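Local coordinates for In2-1 family protein, glutathione transferase lambda3 (Populus trichocarpa, PDB 4PQI), which binds glutathione and probably acts as a monomeric, glutathione-dependent thiol transferase of the plant Lambda class of glutathione transferases, at residues 18-21 and 22-25; 28-31 and 32-36; 101-104 and 105-108. All blocks are in the same frame, centred on the assembly; numbering follows the deposited sequence.

Contact 1: residues 18-21 and 22-25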
ATOM      1  N   PRO A  18      -4.808  10.758 -14.763  1.00 49.24           N
ATOM      2  CA  PRO A  18      -3.691   9.903 -15.178  1.00 49.84           C
ATOM      3  C   PRO A  18      -3.298  10.156 -16.642  1.00 49.43           C
ATOM      4  O   PRO A  18      -4.142  10.545 -17.456  1.00 47.44           O
ATOM      5  CB  PRO A  18      -4.242   8.484 -14.983  1.00 51.86           C
ATOM      6  CG  PRO A  18      -5.743   8.655 -15.006  1.00 55.04           C
ATOM      7  CD  PRO A  18      -5.992   9.980 -14.362  1.00 51.90           C
ATOM      8  N   LEU A  19      -2.021   9.950 -16.953  1.00 44.42           N
ATOM      9  CA  LEU A  19      -1.487  10.175 -18.295  1.00 42.58           C
ATOM     10  C   LEU A  19      -1.729   8.973 -19.203  1.00 45.97           C
ATOM     11  O   LEU A  19      -1.349   7.848 -18.858  1.00 47.08           O
ATOM     12  CB  LEU A  19       0.021  10.402 -18.204  1.00 35.34           C
ATOM     13  CG  LEU A  19       0.506  11.543 -17.312  1.00 36.89           C
ATOM     14  CD1 LEU A  19       2.049  11.589 -17.290  1.00 35.21           C
ATOM     15  CD2 LEU A  19      -0.060  12.847 -17.778  1.00 35.76           C
ATOM     16  N   ASP A  20      -2.313   9.211 -20.374  1.00 46.81           N
ATOM     17  CA  ASP A  20      -2.543   8.134 -21.332  1.00 45.80           C
ATOM     18  C   ASP A  20      -1.375   7.947 -22.294  1.00 44.36           C
ATOM     19  O   ASP A  20      -0.337   8.604 -22.169  1.00 47.43           O
ATOM     20  CB  ASP A  20      -3.834   8.367 -22.121  1.00 51.47           C
ATOM     21  CG  ASP A  20      -3.782   9.616 -22.995  1.00 57.67           C
ATOM     22  OD1 ASP A  20      -2.687  10.026 -23.434  1.00 59.97           O
ATOM     23  OD2 ASP A  20      -4.855  10.196 -23.257  1.00 59.38           O
ATOM     24  N   ALA A  21      -1.575   7.079 -23.283  1.00 42.39           N
ATOM     25  CA  ALA A  21      -0.503   6.676 -24.183  1.00 37.54           C
ATOM     26  C   ALA A  21       0.113   7.831 -24.958  1.00 39.62           C
ATOM     27  O   ALA A  21       1.267   7.750 -25.339  1.00 42.05           O
ATOM     28  CB  ALA A  21      -0.977   5.591 -25.139  1.00 34.41           C
ATOM     29  N   THR A  22      -0.668   8.884 -25.208  1.00 39.72           N
ATOM     30  CA  THR A  22      -0.196  10.023 -25.988  1.00 34.76           C
ATOM     31  C   THR A  22       0.347  11.176 -25.128  1.00 37.88           C
ATOM     32  O   THR A  22       0.754  12.209 -25.672  1.00 37.23           O
ATOM     33  CB  THR A  22      -1.304  10.587 -26.905  1.00 42.92           C
ATOM     34  OG1 THR A  22      -2.355  11.125 -26.103  1.00 42.87           O
ATOM     35  CG2 THR A  22      -1.867   9.509 -27.831  1.00 39.97           C
ATOM     36  N   ALA A  23       0.335  11.023 -23.803  1.00 39.54           N
ATOM     37  CA  ALA A  23       0.780  12.107 -22.909  1.00 45.58           C
ATOM     38  C   ALA A  23       2.272  12.457 -23.029  1.00 44.19           C
ATOM     39  O   ALA A  23       3.123  11.598 -23.292  1.00 41.41           O
ATOM     40  CB  ALA A  23       0.438  11.793 -21.462  1.00 46.23           C
ATOM     41  N   GLU A  24       2.579  13.732 -22.813  1.00 44.08           N
ATOM     42  CA  GLU A  24       3.957  14.186 -22.816  1.00 44.64           C
ATOM     43  C   GLU A  24       4.677  13.582 -21.632  1.00 40.57           C
ATOM     44  O   GLU A  24       4.082  13.312 -20.582  1.00 36.50           O
ATOM     45  CB  GLU A  24       4.041  15.707 -22.718  1.00 48.50           C
ATOM     46  CG  GLU A  24       3.407  16.429 -23.880  1.00 53.08           C
ATOM     47  CD  GLU A  24       4.381  16.609 -25.012  1.00 61.09           C
ATOM     48  OE1 GLU A  24       4.351  15.793 -25.960  1.00 63.46           O
ATOM     49  OE2 GLU A  24       5.189  17.562 -24.944  1.00 62.28           O
ATOM     50  N   GLN A  25       5.972  13.394 -21.794  1.00 40.87           N
ATOM     51  CA  GLN A  25       6.771  12.851 -20.719  1.00 38.35           C
ATOM     52  C   GLN A  25       7.265  13.988 -19.810  1.00 41.17           C
ATOM     53  O   GLN A  25       7.781  14.986 -20.317  1.00 42.82           O
ATOM     54  CB  GLN A  25       7.955  12.085 -21.305  1.00 34.80           C
ATOM     55  CG  GLN A  25       8.813  11.437 -20.209  1.00 31.82           C
ATOM     56  CD  GLN A  25      10.083  10.790 -20.738  1.00 36.94           C
ATOM     57  OE1 GLN A  25      10.316  10.748 -21.942  1.00 40.19           O
ATOM     58  NE2 GLN A  25      10.920  10.289 -19.823  1.00 36.17           N
TER
HETATM   59  O   HOH W   1       3.453   9.899 -25.283  1.00 48.22           O

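Contact 2: residues 28-31 and 32-36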
ATOM      1  N   LEU A  28      12.905  14.266 -17.282  1.00 39.60           N
ATOM      2  CA  LEU A  28      13.548  13.148 -16.601  1.00 38.03           C
ATOM      3  C   LEU A  28      14.898  13.596 -16.037  1.00 37.34           C
ATOM      4  O   LEU A  28      15.716  14.144 -16.759  1.00 38.23           O
ATOM      5  CB  LEU A  28      13.732  11.977 -17.575  1.00 34.64           C
ATOM      6  CG  LEU A  28      14.494  10.775 -17.022  1.00 32.98           C
ATOM      7  CD1 LEU A  28      13.708  10.170 -15.863  1.00 33.50           C
ATOM      8  CD2 LEU A  28      14.744   9.712 -18.108  1.00 33.25           C
ATOM      9  N   PHE A  29      15.110  13.377 -14.741  1.00 35.73           N
ATOM     10  CA  PHE A  29      16.351  13.776 -14.064  1.00 38.38           C
ATOM     11  C   PHE A  29      16.634  15.271 -14.197  1.00 41.58           C
ATOM     12  O   PHE A  29      17.764  15.673 -14.477  1.00 41.89           O
ATOM     13  CB  PHE A  29      17.540  12.952 -14.582  1.00 36.74           C
ATOM     14  CG  PHE A  29      17.405  11.475 -14.326  1.00 39.81           C
ATOM     15  CD1 PHE A  29      17.740  10.553 -15.309  1.00 40.91           C
ATOM     16  CD2 PHE A  29      16.943  11.008 -13.103  1.00 41.48           C
ATOM     17  CE1 PHE A  29      17.609   9.184 -15.080  1.00 41.91           C
ATOM     18  CE2 PHE A  29      16.817   9.637 -12.863  1.00 42.13           C
ATOM     19  CZ  PHE A  29      17.155   8.728 -13.856  1.00 43.53           C
ATOM     20  N   ASP A  30      15.600  16.088 -13.998  1.00 39.84           N
ATOM     21  CA  ASP A  30      15.740  17.542 -13.976  1.00 41.44           C
ATOM     22  C   ASP A  30      15.986  18.019 -12.547  1.00 43.14           C
ATOM     23  O   ASP A  30      16.173  19.211 -12.301  1.00 42.86           O
ATOM     24  CB  ASP A  30      14.480  18.217 -14.532  1.00 43.90           C
ATOM     25  CG  ASP A  30      13.220  17.867 -13.736  1.00 45.56           C
ATOM     26  OD1 ASP A  30      13.200  16.823 -13.052  1.00 41.50           O
ATOM     27  OD2 ASP A  30      12.235  18.632 -13.807  1.00 51.69           O
ATOM     28  N   GLY A  31      15.992  17.069 -11.616  1.00 43.88           N
ATOM     29  CA  GLY A  31      16.200  17.365 -10.210  1.00 47.12           C
ATOM     30  C   GLY A  31      14.935  17.322  -9.371  1.00 47.59           C
ATOM     31  O   GLY A  31      14.991  17.453  -8.148  1.00 50.50           O
ATOM     32  N   THR A  32      13.791  17.154 -10.027  1.00 41.20           N
ATOM     33  CA  THR A  32      12.521  17.037  -9.330  1.00 41.61           C
ATOM     34  C   THR A  32      12.237  15.581  -9.046  1.00 43.13           C
ATOM     35  O   THR A  32      12.340  14.729  -9.941  1.00 45.56           O
ATOM     36  CB  THR A  32      11.349  17.574 -10.178  1.00 43.70           C
ATOM     37  OG1 THR A  32      11.533  18.968 -10.433  1.00 43.99           O
ATOM     38  CG2 THR A  32      10.034  17.370  -9.446  1.00 44.49           C
ATOM     39  N   THR A  33      11.877  15.297  -7.798  1.00 43.79           N
ATOM     40  CA  THR A  33      11.578  13.935  -7.359  1.00 41.61           C
ATOM     41  C   THR A  33      10.167  13.480  -7.771  1.00 38.31           C
ATOM     42  O   THR A  33       9.183  14.172  -7.516  1.00 40.14           O
ATOM     43  CB  THR A  33      11.764  13.826  -5.842  1.00 39.55           C
ATOM     44  OG1 THR A  33      13.143  14.069  -5.522  1.00 42.79           O
ATOM     45  CG2 THR A  33      11.349  12.455  -5.338  1.00 36.65           C
ATOM     46  N   LYS A  34      10.070  12.317  -8.413  1.00 36.50           N
ATOM     47  CA  LYS A  34       8.799  11.886  -8.984  1.00 37.26           C
ATOM     48  C   LYS A  34       8.464  10.439  -8.633  1.00 36.13           C
ATOM     49  O   LYS A  34       9.327   9.567  -8.674  1.00 40.93           O
ATOM     50  CB  LYS A  34       8.809  12.051 -10.517  1.00 36.28           C
ATOM     51  CG  LYS A  34       9.262  13.432 -11.012  1.00 37.02           C
ATOM     52  CD  LYS A  34       8.997  13.605 -12.507  1.00 37.94           C
ATOM     53  CE  LYS A  34       9.700  14.857 -13.041  1.00 40.11           C
ATOM     54  NZ  LYS A  34      11.179  14.757 -12.877  1.00 38.74           N
ATOM     55  N   LEU A  35       7.203  10.200  -8.292  1.00 36.42           N
ATOM     56  CA  LEU A  35       6.686   8.845  -8.094  1.00 34.14           C
ATOM     57  C   LEU A  35       5.781   8.440  -9.259  1.00 35.82           C
ATOM     58  O   LEU A  35       4.657   8.939  -9.375  1.00 36.34           O
ATOM     59  CB  LEU A  35       5.889   8.793  -6.787  1.00 32.15           C
ATOM     60  CG  LEU A  35       5.267   7.437  -6.447  1.00 35.95           C
ATOM     61  CD1 LEU A  35       6.367   6.386  -6.232  1.00 35.83           C
ATOM     62  CD2 LEU A  35       4.384   7.563  -5.210  1.00 38.48           C
ATOM     63  N   TYR A  36       6.278   7.557 -10.127  1.00 37.93           N
ATOM     64  CA  TYR A  36       5.498   7.029 -11.251  1.00 36.97           C
ATOM     65  C   TYR A  36       4.557   5.985 -10.673  1.00 35.58           C
ATOM     66  O   TYR A  36       4.991   5.078  -9.955  1.00 33.75           O
ATOM     67  CB  TYR A  36       6.424   6.410 -12.314  1.00 34.68           C
ATOM     68  CG  TYR A  36       7.322   7.448 -12.951  1.00 32.92           C
ATOM     69  CD1 TYR A  36       6.909   8.155 -14.076  1.00 30.56           C
ATOM     70  CD2 TYR A  36       8.546   7.770 -12.391  1.00 30.70           C
ATOM     71  CE1 TYR A  36       7.720   9.141 -14.647  1.00 32.73           C
ATOM     72  CE2 TYR A  36       9.363   8.752 -12.948  1.00 35.04           C
ATOM     73  CZ  TYR A  36       8.943   9.434 -14.075  1.00 34.19           C
ATOM     74  OH  TYR A  36       9.752  10.407 -14.626  1.00 37.37           O
TER
HETATM   75  O   HOH W   2      15.220  14.172 -11.009  1.00 33.48           O

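Contact 3: residues 101-104 and 105-108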
ATOM      1  N   ILE A 101       9.113   2.197   0.424  1.00 28.12           N
ATOM      2  CA  ILE A 101       8.609   2.745   1.687  1.00 29.22           C
ATOM      3  C   ILE A 101       9.710   2.744   2.749  1.00 33.82           C
ATOM      4  O   ILE A 101       9.799   3.638   3.606  1.00 36.10           O
ATOM      5  CB  ILE A 101       7.309   2.059   2.171  1.00 30.22           C
ATOM      6  CG1 ILE A 101       7.522   0.584   2.525  1.00 33.21           C
ATOM      7  CG2 ILE A 101       6.211   2.190   1.092  1.00 34.29           C
ATOM      8  CD1 ILE A 101       6.247  -0.085   3.060  1.00 36.12           C
ATOM      9  N   LYS A 102      10.586   1.764   2.647  1.00 30.74           N
ATOM     10  CA  LYS A 102      11.757   1.720   3.525  1.00 33.46           C
ATOM     11  C   LYS A 102      12.700   2.877   3.260  1.00 35.11           C
ATOM     12  O   LYS A 102      13.300   3.425   4.188  1.00 37.30           O
ATOM     13  CB  LYS A 102      12.495   0.405   3.340  1.00 35.89           C
ATOM     14  CG  LYS A 102      11.958  -0.706   4.212  1.00 43.80           C
ATOM     15  CD  LYS A 102      12.352  -2.044   3.632  1.00 48.62           C
ATOM     16  CE  LYS A 102      12.017  -3.178   4.582  1.00 53.73           C
ATOM     17  NZ  LYS A 102      12.158  -4.503   3.899  1.00 56.31           N
ATOM     18  N   TYR A 103      12.808   3.253   1.990  1.00 32.99           N
ATOM     19  CA  TYR A 103      13.725   4.314   1.560  1.00 36.55           C
ATOM     20  C   TYR A 103      13.223   5.710   1.956  1.00 38.65           C
ATOM     21  O   TYR A 103      14.010   6.575   2.394  1.00 39.92           O
ATOM     22  CB  TYR A 103      13.928   4.203   0.050  1.00 38.81           C
ATOM     23  CG  TYR A 103      14.872   5.210  -0.575  1.00 42.97           C
ATOM     24  CD1 TYR A 103      16.151   5.421  -0.062  1.00 41.26           C
ATOM     25  CD2 TYR A 103      14.497   5.916  -1.707  1.00 39.48           C
ATOM     26  CE1 TYR A 103      17.018   6.334  -0.661  1.00 43.37           C
ATOM     27  CE2 TYR A 103      15.354   6.810  -2.311  1.00 41.82           C
ATOM     28  CZ  TYR A 103      16.608   7.019  -1.787  1.00 44.04           C
ATOM     29  OH  TYR A 103      17.448   7.933  -2.402  1.00 47.37           O
ATOM     30  N   LEU A 104      11.915   5.931   1.795  1.00 36.35           N
ATOM     31  CA  LEU A 104      11.293   7.147   2.303  1.00 38.71           C
ATOM     32  C   LEU A 104      11.551   7.265   3.802  1.00 40.52           C
ATOM     33  O   LEU A 104      11.961   8.323   4.273  1.00 40.04           O
ATOM     34  CB  LEU A 104       9.793   7.180   2.006  1.00 40.33           C
ATOM     35  CG  LEU A 104       9.393   7.316   0.525  1.00 41.23           C
ATOM     36  CD1 LEU A 104       7.920   7.760   0.362  1.00 38.83           C
ATOM     37  CD2 LEU A 104      10.335   8.276  -0.186  1.00 40.15           C
ATOM     38  N   GLU A 105      11.327   6.180   4.542  1.00 41.26           N
ATOM     39  CA  GLU A 105      11.562   6.190   5.992  1.00 42.37           C
ATOM     40  C   GLU A 105      13.027   6.395   6.426  1.00 45.36           C
ATOM     41  O   GLU A 105      13.286   7.043   7.446  1.00 45.82           O
ATOM     42  CB  GLU A 105      10.958   4.946   6.659  1.00 41.34           C
ATOM     43  CG  GLU A 105      11.315   4.749   8.156  1.00 44.11           C
ATOM     44  CD  GLU A 105      10.714   5.810   9.102  1.00 45.82           C
ATOM     45  OE1 GLU A 105       9.777   6.543   8.694  1.00 44.60           O
ATOM     46  OE2 GLU A 105      11.176   5.892  10.268  1.00 47.55           O
ATOM     47  N   SER A 106      13.983   5.848   5.679  1.00 43.54           N
ATOM     48  CA  SER A 106      15.390   5.959   6.082  1.00 48.56           C
ATOM     49  C   SER A 106      16.070   7.262   5.631  1.00 50.25           C
ATOM     50  O   SER A 106      17.030   7.723   6.261  1.00 52.88           O
ATOM     51  CB  SER A 106      16.197   4.764   5.567  1.00 48.47           C
ATOM     52  OG  SER A 106      16.184   4.741   4.147  1.00 48.77           O
ATOM     53  N   ASN A 107      15.568   7.864   4.557  1.00 47.86           N
ATOM     54  CA  ASN A 107      16.321   8.915   3.877  1.00 48.47           C
ATOM     55  C   ASN A 107      15.589  10.232   3.617  1.00 47.63           C
ATOM     56  O   ASN A 107      16.154  11.138   3.017  1.00 45.05           O
ATOM     57  CB  ASN A 107      16.869   8.377   2.556  1.00 50.53           C
ATOM     58  CG  ASN A 107      18.037   7.440   2.759  1.00 54.08           C
ATOM     59  OD1 ASN A 107      17.881   6.341   3.292  1.00 53.52           O
ATOM     60  ND2 ASN A 107      19.216   7.871   2.337  1.00 54.22           N
ATOM     61  N   PHE A 108      14.340  10.337   4.056  1.00 45.39           N
ATOM     62  CA  PHE A 108      13.565  11.554   3.827  1.00 43.66           C
ATOM     63  C   PHE A 108      13.097  12.138   5.152  1.00 47.83           C
ATOM     64  O   PHE A 108      13.100  11.458   6.192  1.00 45.00           O
ATOM     65  CB  PHE A 108      12.359  11.275   2.919  1.00 37.89           C
ATOM     66  CG  PHE A 108      12.718  11.046   1.473  1.00 40.01           C
ATOM     67  CD1 PHE A 108      12.286  11.929   0.491  1.00 41.88           C
ATOM     68  CD2 PHE A 108      13.479   9.944   1.089  1.00 38.63           C
ATOM     69  CE1 PHE A 108      12.606  11.718  -0.843  1.00 43.73           C
ATOM     70  CE2 PHE A 108      13.806   9.725  -0.248  1.00 40.19           C
ATOM     71  CZ  PHE A 108      13.367  10.613  -1.216  1.00 42.50           C
TER

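Contact 1: residues 18-21 and 22-25
Thr22 grips Asp20 twice, and both bonds end on the same carboxylate oxygen. Its hydroxyl OG1 donates to Asp20 OD1 at 2.9 Å, on the syn side of that oxygen but 31° out of the carboxylate plane. The backbone amide joins it from the same face: Thr22 N lies 2.9 Å from Asp20 OD1, higher above the plane, and its bond is clearly bent. With chi1 of 64°, Asp20 turns its carboxylate back over its own backbone, which brings OD1 above the amide two residues on. Ala23 closes the chain reversal, its N donating to Asp20 O over 3.0 Å in a nearly straight bond. The methyl of Ala23 packs against Leu19, with Leu19 CB 3.6 Å from Ala23 CB and CD2 of the leucine also alongside. Water 1 bridges two carbonyls of the bend, donating to Ala21 O and to Ala23 O, the latter at 2.6 Å. Ala23 O also accepts from Trp73 NE1 of helix 73-78, while Leu19 pairs through its backbone with Pro64 and Ile66. Asp20 to Ala23 form a type I beta turn, opened by an aspartate whose side chain makes an Asx turn with Thr22 N.

Contact 2: residues 28-31 and 32-36
Asp30 OD1 is held from opposite faces of its carboxylate. On one face Lys34 NZ forms a salt bridge with Asp30 OD1 at 2.9 Å, arriving on the syn side but 34° out of plane. On the other, Thr32 N donates to Asp30 OD1 at 3.1 Å; this bond is nearly straight at the hydrogen, yet it comes from far above the carboxylate plane. Between them the two donors should limit rotation of the carboxylate. Within the turn the second oxygen has a weak bond, Thr32 OG1 to Asp30 OD2 at 3.5 Å.

The lysine chain runs extended from the strand and bends at its last torsion (chi4 62°), which brings NZ back to Thr32 O at 3.2 Å as well as to the aspartate. NZ also donates to Pro27 O and forms a salt bridge with Glu88, so its charge is probably well compensated although the residue is buried. Water 2 ties the turn together from Gly31 N to Thr32 O. Gly31 takes a positive phi of 104°, a backbone conformation readily reached by glycine. Across the same turn, Leu28 CD1 approaches Tyr36 OH at 4.2 Å, the two side chains crossing at about a right angle, while the hydroxyl itself bonds to Glu88.

The turn leads into strand 33-37, which lies between strand 60-64, parallel to it, and antiparallel strand 86-89. Tyr36 reaches helix 73-78, and Leu28 and Phe29 touch Ile93 on strand 92-95.

Contact 3: residues 101-104 and 105-108
Tyr103 and Phe108 form an edge-to-face aromatic pair, their centroids 5.6 Å apart and their planes at 81°. The edge of Phe108 comes over one face of Tyr103, with Phe108 CE2 3.9 Å from Tyr103 CE2 and offset toward the rim of the tyrosine ring. With CG opposite the backbone N (chi1 -179°), the Tyr103 ring stands out from the helix beside Asn107 and Phe108, one face turned to the phenylalanine edge. Asn107 also borders this ring, its amide plane turned 41° from it, and Asn107 CG lies 3.7 Å from Tyr103 CE1.

Apolar contact continues on the phenylalanine. Leu104 CD2 sits over the centre of one face of Phe108, 3.7 Å from the ring centroid and almost on the ring normal, a CH-pi contact. Phe108 is therefore met on a face by the leucine and along an edge by the tyrosine.

Backbone hydrogen bonds hold the last turns. Glu105 N donates to Ile101 O at 3.1 Å, and Ser106 N and Asn107 N continue the i to i+4 pattern with Lys102 O and Tyr103 O. The last of the series, from Phe108 N to Leu104 O at 3.1 Å, is weak, and Phe108 is where the chain leaves helical geometry.

This is the C-terminal end of helix 97-107. Ile101 and Leu104 pack on helix 42-54, whose Lys54 forms a salt bridge with Glu105, an acid also held by Ser112 and Leu113. Lys102 makes a cation-pi contact with Phe128 of helix 118-139, and Phe108 meets His89 at strand 86-89.

In the fold
The three contacts follow one another along the chain. Contact 1 is a surface turn in the long loop after helix 4-7; the same loop runs on into contact 2, whose centre is about 16 Å away, and there enters strand 33-37 of the mixed sheet. Contact 3 lies about 16 Å from contact 2 and about 28 Å from contact 1, centre to centre. Strand 86-89 relates the last two: Glu88 meets contact 2, while His89 hydrogen-bonds to Thr33 and its ring meets that of Phe108. They run from the loop leading into the thioredoxin-like sheet to the helix that follows its last strand. None touches the bound glutathione, about 9 Å from the side chains of Tyr36 and Ile101.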